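Peptide chain release factor subunit 1 (Aeropyrum pernix, PDB 3AGK) probably directs the release of finished proteins from the ribosome by ending translation at the stop codons UAA, UAG and UGA. Local coordinates at residues Met79-Met84 against Phe106-Phe111; Glu197-Val202 against Gly237-Tyr242; Lys305-Ala310 against Glu329-Lys334. One frame throughout, in Å; residues are numbered along the deposited sequence.

Each contact belongs to one of the three eRF1 domains in turn, and the three lie in series along the chain, neither nesting nor crossing. In domain 1, contact 1 closes a loop of 21 residues and lays the end of helix 65-82 against the edge strand 107-111. Contact 2, in domain 2, spans 34 residues, bringing the turn after helix 230-236 back onto the long helix 188-215. Contact 3 closes the shortest loop, 18 residues, and pairs helices 304-312 and 328-335 in domain 3. Their centres are 41 to 50 Å apart; the closest approach, about 20 Å between nearest atoms, is between contacts 1 and 3.

Contact 1 (Met79-Met84 against Phe106-Phe111); sequences MDRLQM and FECFMF
Arg81, in the last full turn of helix 65-82, reaches across to Cys108 and Met110 on strand 107-111, an outer strand of the four-stranded antiparallel sheet in eRF1 domain 1. It is helix-on-sheet packing, carried by one long side chain. The tight part begins at the base of the arginine: CG of Arg81 lies 3.6 Å from SD of Met110, and the methyl CE of Met110, folded back at chi3 (52°), comes just as near. Beyond CG the arginine chain bends twice, at chi2 and chi3, which lays one face of the guanidinium against Cys108 while NH1 points on toward the strand. Cys108 lies over that face: CB of Cys108 is 3.5 Å from CZ of Arg81, and SG stands 3.9 Å above the centre of the guanidinium plane. That sulfur is held in place, since it forms a disulfide with Cys97 on the neighbouring strand 93-98, and Leu95 of the same strand touches both Arg81 and Met110.

The polar side is looser. No direct hydrogen bond joins the two segments, and Glu107 sends its CB to the other side of the sheet, leaving its OE1 6.8 Å from NH1 of Arg81. Phe109 turns the same way, to Trp27 and helix 14-24. What links the arginine to the strand backbone is a single water in the guanidinium plane: it accepts from NH1 of Arg81 at 2.7 Å and donates to O of Cys108 at 2.6 Å.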
loop_
_atom_site.group_PDB
_atom_site.type_symbol
_atom_site.label_atom_id
_atom_site.label_comp_id
_atom_site.label_asym_id
_atom_site.label_seq_id
_atom_site.Cartn_x
_atom_site.Cartn_y
_atom_site.Cartn_z
ATOM N N MET A 79 29.404 10.146 -3.800
ATOM C CA MET A 79 30.614 10.600 -3.100
ATOM C C MET A 79 30.719 12.118 -3.050
ATOM O O MET A 79 31.077 12.672 -2.013
ATOM C CB MET A 79 31.890 10.030 -3.712
ATOM C CG MET A 79 32.050 8.514 -3.511
ATOM S SD MET A 79 33.586 7.829 -4.200
ATOM C CE MET A 79 32.913 6.633 -5.342
ATOM N N ASP A 80 30.438 12.769 -4.179
ATOM C CA ASP A 80 30.396 14.232 -4.250
ATOM C C ASP A 80 29.473 14.785 -3.185
ATOM O O ASP A 80 29.819 15.707 -2.450
ATOM C CB ASP A 80 29.856 14.681 -5.608
ATOM C CG ASP A 80 30.907 14.661 -6.686
ATOM O OD1 ASP A 80 32.104 14.727 -6.337
ATOM O OD2 ASP A 80 30.529 14.577 -7.881
ATOM N N ARG A 81 28.275 14.214 -3.138
ATOM C CA ARG A 81 27.243 14.632 -2.213
ATOM C C ARG A 81 27.730 14.510 -0.765
ATOM O O ARG A 81 27.514 15.408 0.055
ATOM C CB ARG A 81 25.998 13.771 -2.454
ATOM C CG ARG A 81 24.703 14.522 -2.767
ATOM C CD ARG A 81 24.896 15.690 -3.712
ATOM N NE ARG A 81 25.553 15.298 -4.957
ATOM C CZ ARG A 81 24.973 15.314 -6.153
ATOM N NH1 ARG A 81 23.713 15.706 -6.284
ATOM N NH2 ARG A 81 25.662 14.944 -7.219
ATOM N N LEU A 82 28.400 13.403 -0.449
ATOM C CA LEU A 82 28.799 13.137 0.933
ATOM C C LEU A 82 29.952 14.028 1.363
ATOM O O LEU A 82 30.084 14.378 2.532
ATOM C CB LEU A 82 29.188 11.665 1.134
ATOM C CG LEU A 82 28.105 10.598 0.992
ATOM C CD1 LEU A 82 28.676 9.227 1.321
ATOM C CD2 LEU A 82 26.924 10.906 1.882
ATOM N N GLN A 83 30.807 14.385 0.417
ATOM C CA GLN A 83 31.927 15.234 0.767
ATOM C C GLN A 83 31.469 16.678 0.962
ATOM O O GLN A 83 32.271 17.546 1.287
ATOM C CB GLN A 83 33.079 15.076 -0.235
ATOM C CG GLN A 83 33.706 13.676 -0.122
ATOM C CD GLN A 83 34.978 13.481 -0.932
ATOM O OE1 GLN A 83 34.933 13.259 -2.149
ATOM N NE2 GLN A 83 36.122 13.523 -0.251
ATOM N N MET A 84 30.167 16.911 0.799
ATOM C CA MET A 84 29.562 18.215 1.106
ATOM C C MET A 84 29.221 18.338 2.578
ATOM O O MET A 84 28.927 19.426 3.058
ATOM C CB MET A 84 28.262 18.415 0.328
ATOM C CG MET A 84 28.402 19.099 -0.999
ATOM S SD MET A 84 26.834 19.043 -1.890
ATOM C CE MET A 84 27.398 19.475 -3.532
ATOM N N PHE A 106 19.558 12.556 -15.520
ATOM C CA PHE A 106 20.377 12.155 -14.372
ATOM C C PHE A 106 20.161 13.034 -13.131
ATOM O O PHE A 106 20.128 14.266 -13.223
ATOM C CB PHE A 106 21.866 12.145 -14.736
ATOM C CG PHE A 106 22.768 11.820 -13.573
ATOM C CD1 PHE A 106 23.208 10.522 -13.360
ATOM C CD2 PHE A 106 23.161 12.810 -12.687
ATOM C CE1 PHE A 106 24.032 10.221 -12.292
ATOM C CE2 PHE A 106 23.976 12.513 -11.616
ATOM C CZ PHE A 106 24.414 11.217 -11.419
ATOM N N GLU A 107 20.041 12.392 -11.969
ATOM C CA GLU A 107 19.819 13.105 -10.717
ATOM C C GLU A 107 20.334 12.372 -9.483
ATOM O O GLU A 107 20.429 11.146 -9.462
ATOM C CB GLU A 107 18.332 13.390 -10.535
ATOM C CG GLU A 107 17.924 14.785 -10.934
ATOM C CD GLU A 107 17.062 15.438 -9.882
ATOM O OE1 GLU A 107 17.401 15.313 -8.682
ATOM O OE2 GLU A 107 16.050 16.071 -10.251
ATOM N N CYS A 108 20.642 13.139 -8.442
ATOM C CA CYS A 108 21.070 12.577 -7.170
ATOM C C CYS A 108 20.203 13.099 -6.033
ATOM O O CYS A 108 20.463 14.180 -5.514
ATOM C CB CYS A 108 22.527 12.941 -6.901
ATOM S SG CYS A 108 23.409 11.769 -5.839
ATOM N N PHE A 109 19.176 12.345 -5.644
ATOM C CA PHE A 109 18.312 12.772 -4.545
ATOM C C PHE A 109 19.044 12.571 -3.226
ATOM O O PHE A 109 19.664 11.532 -3.017
ATOM C CB PHE A 109 16.981 12.008 -4.549
ATOM C CG PHE A 109 16.252 12.062 -5.867
ATOM C CD1 PHE A 109 16.597 11.201 -6.901
ATOM C CD2 PHE A 109 15.225 12.971 -6.072
ATOM C CE1 PHE A 109 15.934 11.249 -8.120
ATOM C CE2 PHE A 109 14.554 13.026 -7.287
ATOM C CZ PHE A 109 14.910 12.162 -8.312
ATOM N N MET A 110 19.013 13.574 -2.352
ATOM C CA MET A 110 19.619 13.411 -1.037
ATOM C C MET A 110 18.777 14.079 0.026
ATOM O O MET A 110 18.385 15.213 -0.135
ATOM C CB MET A 110 21.043 13.964 -0.987
ATOM C CG MET A 110 21.716 13.611 0.343
ATOM S SD MET A 110 23.402 14.195 0.571
ATOM C CE MET A 110 23.245 15.936 0.208
ATOM N N PHE A 111 18.493 13.378 1.116
ATOM C CA PHE A 111 17.737 13.994 2.203
ATOM C C PHE A 111 17.876 13.268 3.532
ATOM O O PHE A 111 18.478 12.174 3.619
ATOM C CB PHE A 111 16.257 14.097 1.838
ATOM C CG PHE A 111 15.617 12.775 1.555
ATOM C CD1 PHE A 111 14.902 12.113 2.541
ATOM C CD2 PHE A 111 15.739 12.188 0.305
ATOM C CE1 PHE A 111 14.313 10.891 2.293
ATOM C CE2 PHE A 111 15.152 10.956 0.042
ATOM C CZ PHE A 111 14.434 10.307 1.040
HETATM O O HOH W 1 21.643 16.332 -4.731
#

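Contact 2 (Glu197-Val202 against Gly237-Tyr242)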
loop_
_atom_site.group_PDB
_atom_site.type_symbol
_atom_site.label_atom_id
_atom_site.label_comp_id
_atom_site.label_asym_id
_atom_site.label_seq_id
_atom_site.Cartn_x
_atom_site.Cartn_y
_atom_site.Cartn_z
ATOM N N GLU A 197 -4.153 -30.678 7.449
ATOM C CA GLU A 197 -2.979 -30.323 6.650
ATOM C C GLU A 197 -3.210 -29.030 5.862
ATOM O O GLU A 197 -2.345 -28.163 5.801
ATOM C CB GLU A 197 -2.628 -31.453 5.679
ATOM C CG GLU A 197 -1.170 -31.867 5.726
ATOM C CD GLU A 197 -0.800 -32.524 7.045
ATOM O OE1 GLU A 197 0.163 -32.054 7.698
ATOM O OE2 GLU A 197 -1.476 -33.506 7.429
ATOM N N PHE A 198 -4.375 -28.912 5.239
ATOM C CA PHE A 198 -4.710 -27.681 4.535
ATOM C C PHE A 198 -4.702 -26.446 5.483
ATOM O O PHE A 198 -4.177 -25.381 5.135
ATOM C CB PHE A 198 -6.041 -27.809 3.766
ATOM C CG PHE A 198 -6.407 -26.564 2.999
ATOM C CD1 PHE A 198 -5.672 -26.186 1.874
ATOM C CD2 PHE A 198 -7.460 -25.740 3.430
ATOM C CE1 PHE A 198 -5.988 -25.032 1.181
ATOM C CE2 PHE A 198 -7.796 -24.576 2.742
ATOM C CZ PHE A 198 -7.057 -24.214 1.617
ATOM N N PHE A 199 -5.252 -26.598 6.686
ATOM C CA PHE A 199 -5.295 -25.484 7.638
ATOM C C PHE A 199 -3.911 -25.055 8.071
ATOM O O PHE A 199 -3.692 -23.879 8.353
ATOM C CB PHE A 199 -6.141 -25.827 8.866
ATOM C CG PHE A 199 -7.617 -25.763 8.614
ATOM C CD1 PHE A 199 -8.109 -25.264 7.399
ATOM C CD2 PHE A 199 -8.515 -26.198 9.576
ATOM C CE1 PHE A 199 -9.474 -25.209 7.154
ATOM C CE2 PHE A 199 -9.890 -26.146 9.338
ATOM C CZ PHE A 199 -10.371 -25.638 8.119
ATOM N N LYS A 200 -2.978 -26.005 8.131
ATOM C CA LYS A 200 -1.594 -25.679 8.451
ATOM C C LYS A 200 -0.936 -24.915 7.315
ATOM O O LYS A 200 -0.183 -23.981 7.558
ATOM C CB LYS A 200 -0.774 -26.940 8.785
ATOM C CG LYS A 200 -0.962 -27.432 10.224
ATOM C CD LYS A 200 -0.507 -28.897 10.411
ATOM C CE LYS A 200 -0.886 -29.392 11.807
ATOM N NZ LYS A 200 -0.508 -30.810 12.070
ATOM N N LYS A 201 -1.198 -25.337 6.082
ATOM C CA LYS A 201 -0.741 -24.598 4.910
ATOM C C LYS A 201 -1.294 -23.148 4.931
ATOM O O LYS A 201 -0.546 -22.194 4.780
ATOM C CB LYS A 201 -1.173 -25.323 3.634
ATOM C CG LYS A 201 -0.480 -24.858 2.357
ATOM C CD LYS A 201 -1.103 -25.513 1.114
ATOM C CE LYS A 201 -1.564 -26.949 1.401
ATOM N NZ LYS A 201 -2.463 -27.522 0.335
ATOM N N VAL A 202 -2.603 -22.999 5.128
ATOM C CA VAL A 202 -3.224 -21.677 5.214
ATOM C C VAL A 202 -2.603 -20.871 6.347
ATOM O O VAL A 202 -2.226 -19.708 6.162
ATOM C CB VAL A 202 -4.745 -21.791 5.419
ATOM C CG1 VAL A 202 -5.427 -20.378 5.505
ATOM C CG2 VAL A 202 -5.346 -22.623 4.291
ATOM N N GLY A 237 -7.669 -23.853 16.387
ATOM C CA GLY A 237 -6.468 -24.664 16.285
ATOM C C GLY A 237 -5.201 -23.826 16.357
ATOM O O GLY A 237 -5.260 -22.638 16.668
ATOM N N ASN A 238 -4.058 -24.450 16.060
ATOM C CA ASN A 238 -2.750 -23.805 16.177
ATOM C C ASN A 238 -2.266 -23.172 14.885
ATOM O O ASN A 238 -1.134 -22.675 14.803
ATOM C CB ASN A 238 -1.708 -24.823 16.657
ATOM C CG ASN A 238 -1.681 -24.944 18.152
ATOM O OD1 ASN A 238 -2.319 -24.147 18.853
ATOM N ND2 ASN A 238 -0.947 -25.941 18.667
ATOM N N TYR A 239 -3.123 -23.195 13.876
ATOM C CA TYR A 239 -2.721 -22.810 12.527
ATOM C C TYR A 239 -2.150 -21.407 12.426
ATOM O O TYR A 239 -1.111 -21.187 11.787
ATOM C CB TYR A 239 -3.899 -23.012 11.575
ATOM C CG TYR A 239 -4.506 -24.388 11.796
ATOM C CD1 TYR A 239 -5.766 -24.538 12.357
ATOM C CD2 TYR A 239 -3.776 -25.544 11.494
ATOM C CE1 TYR A 239 -6.302 -25.811 12.588
ATOM C CE2 TYR A 239 -4.308 -26.815 11.704
ATOM C CZ TYR A 239 -5.564 -26.939 12.258
ATOM O OH TYR A 239 -6.095 -28.181 12.475
ATOM N N LEU A 240 -2.821 -20.463 13.064
ATOM C CA LEU A 240 -2.465 -19.062 12.934
ATOM C C LEU A 240 -1.399 -18.687 13.960
ATOM O O LEU A 240 -1.571 -18.929 15.156
ATOM C CB LEU A 240 -3.713 -18.213 13.132
ATOM C CG LEU A 240 -3.770 -16.848 12.454
ATOM C CD1 LEU A 240 -3.522 -16.992 10.961
ATOM C CD2 LEU A 240 -5.118 -16.173 12.735
ATOM N N ASP A 241 -0.290 -18.116 13.490
ATOM C CA ASP A 241 0.742 -17.593 14.387
ATOM C C ASP A 241 0.125 -16.749 15.512
ATOM O O ASP A 241 -0.775 -15.948 15.275
ATOM C CB ASP A 241 1.771 -16.756 13.610
ATOM C CG ASP A 241 2.920 -16.259 14.496
ATOM O OD1 ASP A 241 4.066 -16.700 14.287
ATOM O OD2 ASP A 241 2.687 -15.428 15.402
ATOM N N TYR A 242 0.631 -16.930 16.729
ATOM C CA TYR A 242 0.128 -16.222 17.899
ATOM C C TYR A 242 0.169 -14.692 17.774
ATOM O O TYR A 242 -0.703 -14.010 18.319
ATOM C CB TYR A 242 0.885 -16.656 19.161
ATOM C CG TYR A 242 2.286 -16.086 19.267
ATOM C CD1 TYR A 242 3.358 -16.689 18.613
ATOM C CD2 TYR A 242 2.540 -14.956 20.033
ATOM C CE1 TYR A 242 4.649 -16.172 18.715
ATOM C CE2 TYR A 242 3.824 -14.433 20.142
ATOM C CZ TYR A 242 4.873 -15.043 19.478
ATOM O OH TYR A 242 6.144 -14.526 19.585
HETATM O O HOH W 2 -0.139 -23.732 10.358
#
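Phe199 and Tyr239 make the aromatic part of this contact, and the closest piece of it is aliphatic. CB of Phe199 sits squarely over the tyrosine ring, 3.4 Å from its centroid and only 5° off the normal, a CH-pi contact in which the methylene is almost equally far from all six ring carbons. From there the phenylalanine ring leads away from the loop, so that its edge is turned toward the same tyrosine: the pair is T-shaped, with centroids 5.4 Å apart and planes at 70°. CD2 of Phe199 and CE1 of Tyr239 are the nearest ring atoms, at 3.8 Å.

Lys200 adds an apolar contact at the edge of the tyrosine ring. Its CG lies in the plane of that ring, 3.6 Å from CD2 of Tyr239, and beyond CG the chain runs extended (chi2 162°) and carries NZ to Asp196.

All this joins the turn after helix 230-236 to the long helix 188-215 of eRF1 domain 2, whose five-stranded mixed sheet lies beneath; Phe199 also packs on Val148 of strand 142-149. In this family the GGQ motif comes just ahead of that helix.

The polar links are indirect. Asp196, one turn back on the helix, takes the polar ends of both side chains: its OD1 forms a salt bridge with NZ of Lys200 and its OD2 a hydrogen bond with OH of Tyr239, which should hold the ring's tilt. At the backbone, one water donates to O of Lys200 at 2.8 Å and to O of Tyr239 at 3.1 Å.

Contact 3 (Lys305-Ala310 against Glu329-Lys334)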
loop_
_atom_site.group_PDB
_atom_site.type_symbol
_atom_site.label_atom_id
_atom_site.label_comp_id
_atom_site.label_asym_id
_atom_site.label_seq_id
_atom_site.Cartn_x
_atom_site.Cartn_y
_atom_site.Cartn_z
ATOM N N LYS A 305 -18.880 20.921 -15.824
ATOM C CA LYS A 305 -19.635 22.155 -15.686
ATOM C C LYS A 305 -20.703 21.966 -14.617
ATOM O O LYS A 305 -20.810 22.776 -13.699
ATOM C CB LYS A 305 -20.265 22.572 -17.019
ATOM C CG LYS A 305 -19.256 22.869 -18.126
ATOM C CD LYS A 305 -19.225 21.776 -19.224
ATOM C CE LYS A 305 -18.523 20.490 -18.759
ATOM N NZ LYS A 305 -19.332 19.261 -19.043
ATOM N N ASP A 306 -21.471 20.884 -14.721
ATOM C CA ASP A 306 -22.520 20.601 -13.740
ATOM C C ASP A 306 -21.959 20.442 -12.333
ATOM O O ASP A 306 -22.489 21.025 -11.378
ATOM C CB ASP A 306 -23.317 19.352 -14.121
ATOM C CG ASP A 306 -24.191 19.567 -15.335
ATOM O OD1 ASP A 306 -25.085 18.731 -15.591
ATOM O OD2 ASP A 306 -23.977 20.578 -16.032
ATOM N N VAL A 307 -20.892 19.655 -12.205
ATOM C CA VAL A 307 -20.289 19.405 -10.899
ATOM C C VAL A 307 -19.819 20.727 -10.294
ATOM O O VAL A 307 -20.101 21.011 -9.126
ATOM C CB VAL A 307 -19.115 18.387 -10.948
ATOM C CG1 VAL A 307 -18.441 18.288 -9.586
ATOM C CG2 VAL A 307 -19.605 17.012 -11.397
ATOM N N GLU A 308 -19.120 21.529 -11.100
ATOM C CA GLU A 308 -18.744 22.893 -10.724
ATOM C C GLU A 308 -19.915 23.680 -10.138
ATOM O O GLU A 308 -19.871 24.093 -8.982
ATOM C CB GLU A 308 -18.185 23.650 -11.926
ATOM C CG GLU A 308 -16.682 23.539 -12.084
ATOM C CD GLU A 308 -15.941 24.705 -11.451
ATOM O OE1 GLU A 308 -15.494 24.573 -10.289
ATOM O OE2 GLU A 308 -15.803 25.752 -12.121
ATOM N N ALA A 309 -20.957 23.876 -10.944
ATOM C CA ALA A 309 -22.111 24.673 -10.539
ATOM C C ALA A 309 -22.789 24.094 -9.303
ATOM O O ALA A 309 -23.205 24.838 -8.418
ATOM C CB ALA A 309 -23.108 24.804 -11.688
ATOM N N ALA A 310 -22.898 22.770 -9.233
ATOM C CA ALA A 310 -23.465 22.142 -8.037
ATOM C C ALA A 310 -22.643 22.485 -6.795
ATOM O O ALA A 310 -23.198 22.808 -5.742
ATOM C CB ALA A 310 -23.578 20.635 -8.208
ATOM N N GLU A 329 -6.739 16.775 -7.201
ATOM C CA GLU A 329 -6.606 17.625 -6.029
ATOM C C GLU A 329 -7.393 18.915 -6.184
ATOM O O GLU A 329 -7.885 19.473 -5.203
ATOM C CB GLU A 329 -5.140 17.913 -5.719
ATOM C CG GLU A 329 -4.898 18.299 -4.266
ATOM C CD GLU A 329 -5.281 17.192 -3.289
ATOM O OE1 GLU A 329 -5.304 16.007 -3.697
ATOM O OE2 GLU A 329 -5.553 17.510 -2.111
ATOM N N GLU A 330 -7.517 19.382 -7.422
ATOM C CA GLU A 330 -8.294 20.584 -7.691
ATOM C C GLU A 330 -9.721 20.398 -7.223
ATOM O O GLU A 330 -10.252 21.232 -6.491
ATOM C CB GLU A 330 -8.256 20.935 -9.170
ATOM C CG GLU A 330 -6.911 21.469 -9.611
ATOM C CD GLU A 330 -6.883 21.810 -11.078
ATOM O OE1 GLU A 330 -5.791 21.733 -11.683
ATOM O OE2 GLU A 330 -7.956 22.146 -11.629
ATOM N N TRP A 331 -10.341 19.299 -7.634
ATOM C CA TRP A 331 -11.677 18.967 -7.153
ATOM C C TRP A 331 -11.744 18.795 -5.632
ATOM O O TRP A 331 -12.764 19.106 -5.017
ATOM C CB TRP A 331 -12.213 17.738 -7.872
ATOM C CG TRP A 331 -12.440 18.015 -9.310
ATOM C CD1 TRP A 331 -11.648 17.648 -10.353
ATOM C CD2 TRP A 331 -13.527 18.754 -9.866
ATOM N NE1 TRP A 331 -12.179 18.103 -11.534
ATOM C CE2 TRP A 331 -13.335 18.785 -11.263
ATOM C CE3 TRP A 331 -14.652 19.387 -9.321
ATOM C CZ2 TRP A 331 -14.223 19.425 -12.121
ATOM C CZ3 TRP A 331 -15.533 20.018 -10.169
ATOM C CH2 TRP A 331 -15.314 20.035 -11.557
ATOM N N VAL A 332 -10.658 18.323 -5.026
ATOM C CA VAL A 332 -10.591 18.219 -3.570
ATOM C C VAL A 332 -10.669 19.596 -2.916
ATOM O O VAL A 332 -11.463 19.819 -2.002
ATOM C CB VAL A 332 -9.315 17.498 -3.104
ATOM C CG1 VAL A 332 -9.132 17.665 -1.610
ATOM C CG2 VAL A 332 -9.380 16.024 -3.462
ATOM N N GLU A 333 -9.836 20.516 -3.383
ATOM C CA GLU A 333 -9.874 21.881 -2.892
ATOM C C GLU A 333 -11.285 22.434 -3.044
ATOM O O GLU A 333 -11.882 22.918 -2.079
ATOM C CB GLU A 333 -8.875 22.751 -3.662
ATOM C CG GLU A 333 -8.983 24.255 -3.393
ATOM C CD GLU A 333 -8.421 24.672 -2.041
ATOM O OE1 GLU A 333 -8.046 23.782 -1.245
ATOM O OE2 GLU A 333 -8.355 25.893 -1.776
ATOM N N LYS A 334 -11.817 22.351 -4.261
ATOM C CA LYS A 334 -13.157 22.844 -4.548
ATOM C C LYS A 334 -14.191 22.217 -3.609
ATOM O O LYS A 334 -15.165 22.862 -3.236
ATOM C CB LYS A 334 -13.514 22.592 -6.017
ATOM C CG LYS A 334 -12.464 23.130 -7.012
ATOM C CD LYS A 334 -12.789 22.794 -8.479
ATOM C CE LYS A 334 -11.595 23.030 -9.413
ATOM N NZ LYS A 334 -11.848 22.524 -10.794
#
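Trp331 carries its CG opposite its carbonyl carbon (chi1 -66°) and turns its indole toward helix 304-312 at chi2 (102°), so the six-membered ring is the part that makes the contact. Val307 answers with CG1, the branch placed opposite its own backbone N. The two meet tightly, CG1 of Val307 lying 3.4 Å from CZ3 of Trp331. Next to it, Glu308 lays its CG 3.8 Å from CH2 of Trp331 before its chain bends at chi2, and its carboxylate stands almost at right angles to the indole.

Lys334, one turn after the tryptophan, comes back extended over the same ring, with NZ 4.0 Å above the indole plane. Charge here is only loosely matched: OE1 of Glu308 touches CD of Lys334 at 3.7 Å, but it is 4.2 Å from NZ, beyond a salt bridge, and the pairing of NZ with Glu330 is long as well. The indole NE1 donates to OD2 of Asp327, just before its helix, which should hold the five-membered ring, away from Val307, in place.

The two short helical segments run in the same general direction, their axes inclined at 26° and 11.6 Å apart at closest approach, and lie on the same face of the domain 3 sheet, where Val307 and Trp331 both rest on Leu319 of strand 316-322 and Leu362 of strand 362-366; helix 328-335 is the crossover between the parallel strands 316-322 and 341-345.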